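Local coordinates for sugar ABC transporter substrate-binding protein, BlMnBP1 (Bifidobacterium animalis subsp. lactis ATCC 27673, PDB 6I5R) that probably captures manno-oligosaccharides such as mannobiose outside the cell and delivers them to an ABC transporter for uptake, at residues V127-D132 / G355-K360. Numbering follows the deposited sequence.
Sequences VIKLAD and GGIPIK
I357 meets K129 where two loops of a periplasmic-binding-protein fold run roughly antiparallel, joined by a single beta bridge between I128 and K360. The methyl CG2 of I357 lies 3.7 Å from K129 NZ, the two side chains crossing at about a right angle, while the I357 backbone is hydrogen-bonded to G147 of the strand 139-155. P358 next offers its carbonyl: K129 NZ donates to P358 O at 2.8 Å, tilted 29° from the carbonyl plane, and a second bond, to the carbonyl of D363, adds to the grip on the ammonium group. With CG beside its own backbone N (chi1 -56°) and the chain extended beyond it, K129 passes alongside I359 O and carries its amine past that residue to P358. Cutting K129 back to an alanine is likely to leave the P358 and D363 carbonyls without their shared donor and to open a gap alongside the 357-360 backbone. I359 holds the middle of the contact. Its carbonyl oxygen takes the K129 amide at 2.8 Å in a nearly straight bond, in the carbonyl plane, and also receives a C-H contact from I128 CA. The branches of its side chain part: CG2 packs on I128 CB at 3.9 Å, whereas CD1 meets L130 CD1. Both I128 and I359 also rest on I143, so the paired loops pack against strand 139-155, with the I359 side chain about 13 Å from a bound mannose unit. At K360 the CA-CB bond points away from the other loop, V127 bonds through its backbone to A361, and V127 O lies 3.7 Å from K360 CA.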
ATOM      1  N   VAL A 127     -21.700  -2.070  -1.037  1.00 23.55           N
ATOM      2  CA  VAL A 127     -21.395  -1.896  -2.447  1.00 20.94           C
ATOM      3  C   VAL A 127     -19.901  -1.819  -2.717  1.00 19.12           C
ATOM      4  O   VAL A 127     -19.466  -1.929  -3.868  1.00 21.36           O
ATOM      5  CB  VAL A 127     -22.110  -0.644  -2.998  1.00 24.87           C
ATOM      6  CG1 VAL A 127     -23.609  -0.857  -2.930  1.00 23.87           C
ATOM      7  CG2 VAL A 127     -21.709   0.585  -2.230  1.00 17.41           C
ATOM      8  N   ILE A 128     -19.093  -1.656  -1.670  1.00 16.39           N
ATOM      9  CA  ILE A 128     -17.652  -1.768  -1.830  1.00 17.10           C
ATOM     10  C   ILE A 128     -17.046  -2.553  -0.678  1.00 19.15           C
ATOM     11  O   ILE A 128     -17.587  -2.604   0.430  1.00 21.05           O
ATOM     12  CB  ILE A 128     -16.948  -0.396  -1.928  1.00 19.97           C
ATOM     13  CG1 ILE A 128     -17.104   0.369  -0.622  1.00 16.39           C
ATOM     14  CG2 ILE A 128     -17.490   0.428  -3.104  1.00 18.37           C
ATOM     15  CD1 ILE A 128     -16.340   1.697  -0.639  1.00 16.39           C
ATOM     16  N   LYS A 129     -15.877  -3.129  -0.957  1.00 20.61           N
ATOM     17  CA  LYS A 129     -14.980  -3.670   0.047  1.00 18.25           C
ATOM     18  C   LYS A 129     -14.191  -2.553   0.739  1.00 16.39           C
ATOM     19  O   LYS A 129     -13.996  -1.459   0.198  1.00 21.35           O
ATOM     20  CB  LYS A 129     -14.003  -4.653  -0.598  1.00 17.59           C
ATOM     21  CG  LYS A 129     -14.686  -5.772  -1.336  1.00 22.26           C
ATOM     22  CD  LYS A 129     -13.714  -6.692  -2.063  1.00 19.05           C
ATOM     23  CE  LYS A 129     -14.476  -7.514  -3.094  1.00 22.06           C
ATOM     24  NZ  LYS A 129     -13.622  -8.373  -3.961  1.00 26.65           N
ATOM     25  N   LEU A 130     -13.761  -2.832   1.959  1.00 19.00           N
ATOM     26  CA  LEU A 130     -12.867  -1.954   2.696  1.00 17.54           C
ATOM     27  C   LEU A 130     -13.501  -0.590   2.945  1.00 19.86           C
ATOM     28  O   LEU A 130     -12.823   0.430   2.945  1.00 16.39           O
ATOM     29  CB  LEU A 130     -11.539  -1.804   1.960  1.00 17.43           C
ATOM     30  CG  LEU A 130     -10.883  -3.151   1.686  1.00 16.55           C
ATOM     31  CD1 LEU A 130      -9.700  -2.986   0.731  1.00 19.73           C
ATOM     32  CD2 LEU A 130     -10.398  -3.798   2.983  1.00 25.86           C
ATOM     33  N   ALA A 131     -14.816  -0.583   3.172  1.00 18.94           N
ATOM     34  CA  ALA A 131     -15.535   0.669   3.321  1.00 17.69           C
ATOM     35  C   ALA A 131     -15.136   1.428   4.571  1.00 19.82           C
ATOM     36  O   ALA A 131     -15.286   2.646   4.596  1.00 16.39           O
ATOM     37  CB  ALA A 131     -17.051   0.426   3.342  1.00 18.63           C
ATOM     38  N   ASP A 132     -14.617   0.753   5.588  1.00 16.39           N
ATOM     39  CA  ASP A 132     -14.261   1.406   6.838  1.00 16.39           C
ATOM     40  C   ASP A 132     -12.785   1.746   6.921  1.00 18.89           C
ATOM     41  O   ASP A 132     -12.320   2.199   7.977  1.00 17.26           O
ATOM     42  CB  ASP A 132     -14.667   0.507   8.024  1.00 21.26           C
ATOM     43  CG  ASP A 132     -13.880  -0.776   8.077  1.00 19.98           C
ATOM     44  OD1 ASP A 132     -12.979  -0.967   7.239  1.00 27.44           O
ATOM     45  OD2 ASP A 132     -14.154  -1.632   8.958  1.00 34.04           O
ATOM     46  N   GLY A 355      -3.364  -6.127 -11.432  1.00 24.13           N
ATOM     47  CA  GLY A 355      -3.081  -7.277 -10.599  1.00 22.95           C
ATOM     48  C   GLY A 355      -3.596  -7.193  -9.184  1.00 23.05           C
ATOM     49  O   GLY A 355      -2.964  -7.726  -8.279  1.00 22.80           O
ATOM     50  N   GLY A 356      -4.734  -6.534  -8.963  1.00 21.60           N
ATOM     51  CA  GLY A 356      -5.283  -6.391  -7.640  1.00 24.05           C
ATOM     52  C   GLY A 356      -6.701  -6.926  -7.509  1.00 22.24           C
ATOM     53  O   GLY A 356      -7.346  -7.329  -8.478  1.00 16.66           O
ATOM     54  N   ILE A 357      -7.187  -6.838  -6.284  1.00 18.97           N
ATOM     55  CA  ILE A 357      -8.498  -7.404  -5.927  1.00 19.27           C
ATOM     56  C   ILE A 357      -9.545  -6.343  -6.169  1.00 20.68           C
ATOM     57  O   ILE A 357      -9.430  -5.221  -5.645  1.00 16.58           O
ATOM     58  CB  ILE A 357      -8.497  -7.869  -4.466  1.00 19.44           C
ATOM     59  CG1 ILE A 357      -7.556  -9.062  -4.314  1.00 22.49           C
ATOM     60  CG2 ILE A 357      -9.913  -8.174  -3.998  1.00 21.47           C
ATOM     61  CD1 ILE A 357      -6.981  -9.125  -2.924  1.00 22.10           C
ATOM     62  N   PRO A 358     -10.594  -6.628  -6.963  1.00 23.19           N
ATOM     63  CA  PRO A 358     -11.629  -5.616  -7.210  1.00 16.70           C
ATOM     64  C   PRO A 358     -12.328  -5.213  -5.927  1.00 16.39           C
ATOM     65  O   PRO A 358     -12.457  -5.994  -4.977  1.00 16.57           O
ATOM     66  CB  PRO A 358     -12.612  -6.299  -8.171  1.00 22.36           C
ATOM     67  CG  PRO A 358     -12.077  -7.626  -8.493  1.00 22.91           C
ATOM     68  CD  PRO A 358     -10.880  -7.917  -7.622  1.00 21.33           C
ATOM     69  N   ILE A 359     -12.780  -3.963  -5.919  1.00 20.39           N
ATOM     70  CA  ILE A 359     -13.368  -3.354  -4.740  1.00 19.71           C
ATOM     71  C   ILE A 359     -14.893  -3.361  -4.770  1.00 20.04           C
ATOM     72  O   ILE A 359     -15.516  -3.275  -3.700  1.00 21.25           O
ATOM     73  CB  ILE A 359     -12.801  -1.924  -4.578  1.00 21.57           C
ATOM     74  CG1 ILE A 359     -11.288  -2.038  -4.395  1.00 19.42           C
ATOM     75  CG2 ILE A 359     -13.443  -1.196  -3.425  1.00 16.39           C
ATOM     76  CD1 ILE A 359     -10.867  -2.690  -3.147  1.00 21.14           C
ATOM     77  N   LYS A 360     -15.517  -3.483  -5.944  1.00 16.39           N
ATOM     78  CA  LYS A 360     -16.960  -3.663  -5.966  1.00 20.71           C
ATOM     79  C   LYS A 360     -17.329  -4.836  -5.067  1.00 20.00           C
ATOM     80  O   LYS A 360     -16.729  -5.917  -5.152  1.00 20.64           O
ATOM     81  CB  LYS A 360     -17.461  -3.901  -7.391  1.00 20.81           C
ATOM     82  CG  LYS A 360     -18.976  -3.963  -7.449  1.00 20.96           C
ATOM     83  CD  LYS A 360     -19.505  -4.198  -8.861  1.00 26.84           C
ATOM     84  CE  LYS A 360     -20.986  -3.916  -8.874  1.00 23.21           C
ATOM     85  NZ  LYS A 360     -21.549  -3.984 -10.243  1.00 30.23           N
TER